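Local coordinates for ATP phosphoribosyltransferase regulatory subunit (Bacillus halodurans, PDB 3OD1), which is probably required for the first step of histidine biosynthesis, working with HisG, and may allow feedback regulation of ATP phosphoribosyltransferase activity by histidine, at residues 52-57 against 66-71; 114-117 against 123-126. All blocks are in the same frame, centred on the assembly; numbering follows the deposited sequence.

Overall arrangement
Both contacts belong to the class II synthetase-like part of the chain, on the same side of its centre, and their own centres lie about 13 Å apart. They come in series: contact 1 closes before contact 2 opens. In contact 1 the start of helix 54-60, just after outer strand 51-53, meets the beginning of the other outer strand, 69-72; strand 78-81 runs between them. Contact 2 sits at the base of the loop linking strands 104-113 and 125-134 of the large mixed sheet. The two meet directly, Ala115 N lying 2.8 Å from Gln67 O in a probable hydrogen bond, while the Phe69 ring packs on Gln116. The small sheet is thereby joined to that loop, and both contacts also touch the second subunit.

Contact 1 (52-57 against 66-71); sequences EYYETV and QQLFKL
The ring of Tyr54 meets Leu68 at its edge, where the methyl CD1 of Leu68 lies in the ring plane, 3.8 Å from CE1 of Tyr54. Lys70 reaches the same ring obliquely: its CE is 3.5 Å from Tyr54 CE1, and its chain then runs on towards the phenol end. CG of Tyr54 stands anti to the backbone N (chi1 166°), which carries the ring from the start of helix 54-60 across to 66-71, and the extended chain of Lys70 brings NZ level with the hydroxyl.

The two segments flank a three-stranded antiparallel sheet, with 51-53 and 69-72 as its outer strands and 78-81 between them; Tyr54 follows the first of these as the opening residue of helix 54-60. The CA atoms of Tyr54 and Lys70 are 7.3 Å apart, and the tyrosine bridges that gap with its ring, which also packs on Thr78 and Val80 of the central strand.

At the polar end, Tyr54 OH and Lys70 NZ are 3.3 Å apart. Both turn to Asp65, just before the second segment: the hydroxyl hydrogen-bonds to its OD1, and the ammonium forms a salt bridge with its OD2. The carboxylate thus holds the two groups side by side, and its negative charge would be expected to favour the protonated lysine. Leucine suits the inner position, being buried and packed also on Ile63 and Pro83, while lysine suits the partly exposed one, where its last methylene, CE, can lie against an aromatic and its charge can reach an acid.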
loop_
_atom_site.group_PDB
_atom_site.type_symbol
_atom_site.label_atom_id
_atom_site.label_comp_id
_atom_site.label_asym_id
_atom_site.label_seq_id
_atom_site.Cartn_x
_atom_site.Cartn_y
_atom_site.Cartn_z
ATOM N N GLU B 52 9.129 -12.665 -1.468
ATOM C CA GLU B 52 9.222 -13.933 -0.745
ATOM C C GLU B 52 10.152 -14.848 -1.538
ATOM O O GLU B 52 10.401 -14.612 -2.728
ATOM C CB GLU B 52 7.838 -14.586 -0.579
ATOM C CG GLU B 52 6.790 -13.730 0.142
ATOM C CD GLU B 52 6.786 -13.919 1.653
ATOM O OE1 GLU B 52 7.637 -14.667 2.171
ATOM O OE2 GLU B 52 5.931 -13.317 2.325
ATOM N N TYR B 53 10.696 -15.876 -0.887
ATOM C CA TYR B 53 11.462 -16.893 -1.604
ATOM C C TYR B 53 10.565 -17.698 -2.522
ATOM O O TYR B 53 9.451 -18.066 -2.154
ATOM C CB TYR B 53 12.142 -17.861 -0.634
ATOM C CG TYR B 53 13.379 -17.308 0.008
ATOM C CD1 TYR B 53 14.511 -17.020 -0.742
ATOM C CD2 TYR B 53 13.420 -17.072 1.382
ATOM C CE1 TYR B 53 15.657 -16.506 -0.130
ATOM C CE2 TYR B 53 14.544 -16.572 1.993
ATOM C CZ TYR B 53 15.658 -16.289 1.237
ATOM O OH TYR B 53 16.770 -15.790 1.872
ATOM N N TYR B 54 11.054 -17.982 -3.720
ATOM C CA TYR B 54 10.317 -18.826 -4.650
ATOM C C TYR B 54 10.155 -20.258 -4.131
ATOM O O TYR B 54 9.061 -20.831 -4.179
ATOM C CB TYR B 54 11.026 -18.848 -5.999
ATOM C CG TYR B 54 10.547 -19.935 -6.922
ATOM C CD1 TYR B 54 9.257 -19.926 -7.431
ATOM C CD2 TYR B 54 11.393 -20.967 -7.302
ATOM C CE1 TYR B 54 8.822 -20.920 -8.289
ATOM C CE2 TYR B 54 10.968 -21.962 -8.156
ATOM C CZ TYR B 54 9.684 -21.938 -8.642
ATOM O OH TYR B 54 9.264 -22.931 -9.493
ATOM N N GLU B 55 11.249 -20.829 -3.636
ATOM C CA GLU B 55 11.270 -22.249 -3.289
ATOM C C GLU B 55 10.361 -22.586 -2.110
ATOM O O GLU B 55 9.975 -23.729 -1.937
ATOM C CB GLU B 55 12.701 -22.724 -3.018
ATOM C CG GLU B 55 13.580 -22.771 -4.259
ATOM C CD GLU B 55 13.052 -23.719 -5.337
ATOM O OE1 GLU B 55 12.137 -24.525 -5.047
ATOM O OE2 GLU B 55 13.558 -23.654 -6.480
ATOM N N THR B 56 10.019 -21.585 -1.307
ATOM C CA THR B 56 9.132 -21.800 -0.169
ATOM C C THR B 56 7.713 -21.285 -0.438
ATOM O O THR B 56 6.831 -22.048 -0.824
ATOM C CB THR B 56 9.707 -21.166 1.115
ATOM O OG1 THR B 56 9.892 -19.755 0.924
ATOM C CG2 THR B 56 11.055 -21.813 1.468
ATOM N N VAL B 57 7.503 -19.986 -0.247
ATOM C CA VAL B 57 6.197 -19.374 -0.463
ATOM C C VAL B 57 5.768 -19.441 -1.929
ATOM O O VAL B 57 4.615 -19.759 -2.240
ATOM C CB VAL B 57 6.207 -17.907 0.024
ATOM C CG1 VAL B 57 4.941 -17.179 -0.405
ATOM C CG2 VAL B 57 6.411 -17.861 1.537
ATOM N N GLN B 66 3.698 -20.717 -13.735
ATOM C CA GLN B 66 3.905 -19.913 -14.929
ATOM C C GLN B 66 3.414 -18.475 -14.730
ATOM O O GLN B 66 3.829 -17.561 -15.448
ATOM C CB GLN B 66 3.198 -20.564 -16.119
ATOM C CG GLN B 66 3.520 -19.961 -17.469
ATOM C CD GLN B 66 2.974 -20.795 -18.622
ATOM O OE1 GLN B 66 2.680 -21.983 -18.462
ATOM N NE2 GLN B 66 2.843 -20.177 -19.791
ATOM N N GLN B 67 2.539 -18.277 -13.752
ATOM C CA GLN B 67 1.988 -16.947 -13.462
ATOM C C GLN B 67 2.778 -16.180 -12.399
ATOM O O GLN B 67 2.433 -15.048 -12.070
ATOM C CB GLN B 67 0.531 -17.060 -13.008
ATOM C CG GLN B 67 -0.462 -17.283 -14.129
ATOM C CD GLN B 67 -0.528 -16.102 -15.071
ATOM O OE1 GLN B 67 -0.849 -14.980 -14.662
ATOM N NE2 GLN B 67 -0.226 -16.342 -16.344
ATOM N N LEU B 68 3.823 -16.788 -11.843
ATOM C CA LEU B 68 4.578 -16.114 -10.791
ATOM C C LEU B 68 5.530 -15.092 -11.386
ATOM O O LEU B 68 6.139 -15.354 -12.431
ATOM C CB LEU B 68 5.368 -17.121 -9.957
ATOM C CG LEU B 68 4.550 -18.163 -9.191
ATOM C CD1 LEU B 68 5.463 -19.229 -8.633
ATOM C CD2 LEU B 68 3.763 -17.488 -8.075
ATOM N N PHE B 69 5.644 -13.924 -10.741
ATOM C CA PHE B 69 6.691 -12.976 -11.103
ATOM C C PHE B 69 7.977 -13.359 -10.373
ATOM O O PHE B 69 8.177 -13.018 -9.195
ATOM C CB PHE B 69 6.299 -11.527 -10.765
ATOM C CG PHE B 69 7.164 -10.485 -11.450
ATOM C CD1 PHE B 69 8.533 -10.429 -11.214
ATOM C CD2 PHE B 69 6.608 -9.562 -12.320
ATOM C CE1 PHE B 69 9.333 -9.475 -11.843
ATOM C CE2 PHE B 69 7.408 -8.596 -12.950
ATOM C CZ PHE B 69 8.767 -8.566 -12.718
ATOM N N LYS B 70 8.850 -14.062 -11.088
ATOM C CA LYS B 70 10.141 -14.477 -10.560
ATOM C C LYS B 70 11.245 -13.473 -10.864
ATOM O O LYS B 70 11.201 -12.767 -11.881
ATOM C CB LYS B 70 10.531 -15.845 -11.145
ATOM C CG LYS B 70 9.593 -16.983 -10.775
ATOM C CD LYS B 70 9.865 -18.223 -11.627
ATOM C CE LYS B 70 8.842 -19.324 -11.373
ATOM N NZ LYS B 70 9.321 -20.658 -11.902
ATOM N N LEU B 71 12.233 -13.414 -9.975
ATOM C CA LEU B 71 13.455 -12.639 -10.208
ATOM C C LEU B 71 14.604 -13.245 -9.426
ATOM O O LEU B 71 14.390 -13.909 -8.407
ATOM C CB LEU B 71 13.283 -11.171 -9.776
ATOM C CG LEU B 71 12.887 -10.975 -8.307
ATOM C CD1 LEU B 71 13.682 -9.846 -7.646
ATOM C CD2 LEU B 71 11.376 -10.764 -8.182
#

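Contact 2 (114-117 against 123-126)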
loop_
_atom_site.group_PDB
_atom_site.type_symbol
_atom_site.label_atom_id
_atom_site.label_comp_id
_atom_site.label_asym_id
_atom_site.label_seq_id
_atom_site.Cartn_x
_atom_site.Cartn_y
_atom_site.Cartn_z
ATOM N N ARG B 114 1.846 -10.661 -10.833
ATOM C CA ARG B 114 1.787 -11.748 -11.798
ATOM C C ARG B 114 2.953 -11.597 -12.763
ATOM O O ARG B 114 3.457 -10.487 -12.975
ATOM C CB ARG B 114 0.479 -11.683 -12.579
ATOM C CG ARG B 114 -0.751 -11.858 -11.737
ATOM C CD ARG B 114 -0.869 -13.291 -11.292
ATOM N NE ARG B 114 -2.058 -13.500 -10.475
ATOM C CZ ARG B 114 -2.053 -13.449 -9.152
ATOM N NH1 ARG B 114 -0.919 -13.187 -8.516
ATOM N NH2 ARG B 114 -3.172 -13.644 -8.473
ATOM N N ALA B 115 3.386 -12.709 -13.352
ATOM C CA ALA B 115 4.455 -12.656 -14.339
ATOM C C ALA B 115 4.008 -11.759 -15.494
ATOM O O ALA B 115 2.833 -11.757 -15.861
ATOM C CB ALA B 115 4.796 -14.062 -14.837
ATOM N N GLN B 116 4.930 -10.980 -16.052
ATOM C CA GLN B 116 4.606 -10.121 -17.193
ATOM C C GLN B 116 4.341 -10.970 -18.442
ATOM O O GLN B 116 5.270 -11.496 -19.055
ATOM C CB GLN B 116 5.743 -9.125 -17.452
ATOM C CG GLN B 116 6.138 -8.325 -16.216
ATOM C CD GLN B 116 7.415 -7.527 -16.404
ATOM O OE1 GLN B 116 8.518 -8.068 -16.302
ATOM N NE2 GLN B 116 7.270 -6.225 -16.666
ATOM N N GLN B 117 3.071 -11.115 -18.804
ATOM C CA GLN B 117 2.698 -11.937 -19.952
ATOM C C GLN B 117 1.864 -11.126 -20.932
ATOM O O GLN B 117 0.922 -10.439 -20.535
ATOM C CB GLN B 117 1.941 -13.193 -19.502
ATOM C CG GLN B 117 0.479 -12.964 -19.131
ATOM C CD GLN B 117 -0.481 -13.521 -20.173
ATOM O OE1 GLN B 117 -0.299 -13.319 -21.377
ATOM N NE2 GLN B 117 -1.518 -14.219 -19.712
ATOM N N PRO B 123 -2.723 -6.634 -16.230
ATOM C CA PRO B 123 -1.794 -6.001 -15.288
ATOM C C PRO B 123 -0.980 -7.037 -14.517
ATOM O O PRO B 123 -1.506 -8.077 -14.118
ATOM C CB PRO B 123 -2.727 -5.244 -14.340
ATOM C CG PRO B 123 -4.013 -5.986 -14.408
ATOM C CD PRO B 123 -4.128 -6.443 -15.829
ATOM N N ALA B 124 0.302 -6.758 -14.325
ATOM C CA ALA B 124 1.169 -7.648 -13.571
ATOM C C ALA B 124 1.226 -7.232 -12.094
ATOM O O ALA B 124 1.957 -7.821 -11.300
ATOM C CB ALA B 124 2.547 -7.645 -14.169
ATOM N N GLU B 125 0.473 -6.194 -11.744
ATOM C CA GLU B 125 0.415 -5.702 -10.367
ATOM C C GLU B 125 -0.986 -5.180 -10.106
ATOM O O GLU B 125 -1.474 -4.342 -10.855
ATOM C CB GLU B 125 1.423 -4.552 -10.130
ATOM C CG GLU B 125 1.273 -3.970 -8.733
ATOM C CD GLU B 125 2.248 -2.823 -8.418
ATOM O OE1 GLU B 125 2.929 -2.321 -9.334
ATOM O OE2 GLU B 125 2.325 -2.426 -7.240
ATOM N N PHE B 126 -1.640 -5.659 -9.052
ATOM C CA PHE B 126 -3.000 -5.194 -8.757
ATOM C C PHE B 126 -3.325 -5.371 -7.284
ATOM O O PHE B 126 -2.760 -6.224 -6.618
ATOM C CB PHE B 126 -4.044 -5.916 -9.637
ATOM C CG PHE B 126 -4.061 -7.403 -9.460
ATOM C CD1 PHE B 126 -4.698 -7.978 -8.372
ATOM C CD2 PHE B 126 -3.438 -8.230 -10.377
ATOM C CE1 PHE B 126 -4.715 -9.365 -8.206
ATOM C CE2 PHE B 126 -3.449 -9.608 -10.221
ATOM C CZ PHE B 126 -4.088 -10.177 -9.134
#
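Arg114 and Ala124 are tied by the one backbone hydrogen bond of this contact, from Arg114 N to Ala124 O (2.9 Å, N-H...O angle 163°).

The remaining contacts are van der Waals. CZ of Phe126 lies over one face of the Arg114 guanidinium, offset toward its rim and 3.6 Å from NH2; the planes are 82° apart, so the ring presents its edge to the flat cation, while its cation-pi partner is Arg319. A bend at chi2 (-72°) turns the arginine chain along this ring, with CG of Arg114 3.8 Å from Phe126 CE2. Alanine suits position 124, its small methyl fitting close to the carbonyl O of Arg114; Ala124 CB is 4.2 Å from Gln116 CG.

Among polar groups, Arg114 NH1 hydrogen-bonds to Pro83 O and Gln116 NE2 to Phe14 O. With an alanine in place of Arg114, a gap would probably open beside CE2 and CZ of Phe126, and Pro83 O would lose this donor.

These links hold together the base of the loop between antiparallel neighbours 104-113 and 125-134, consistent with motif 2 of class II aminoacyl-tRNA synthetases, two antiparallel strands of the core sheet joined by a long loop.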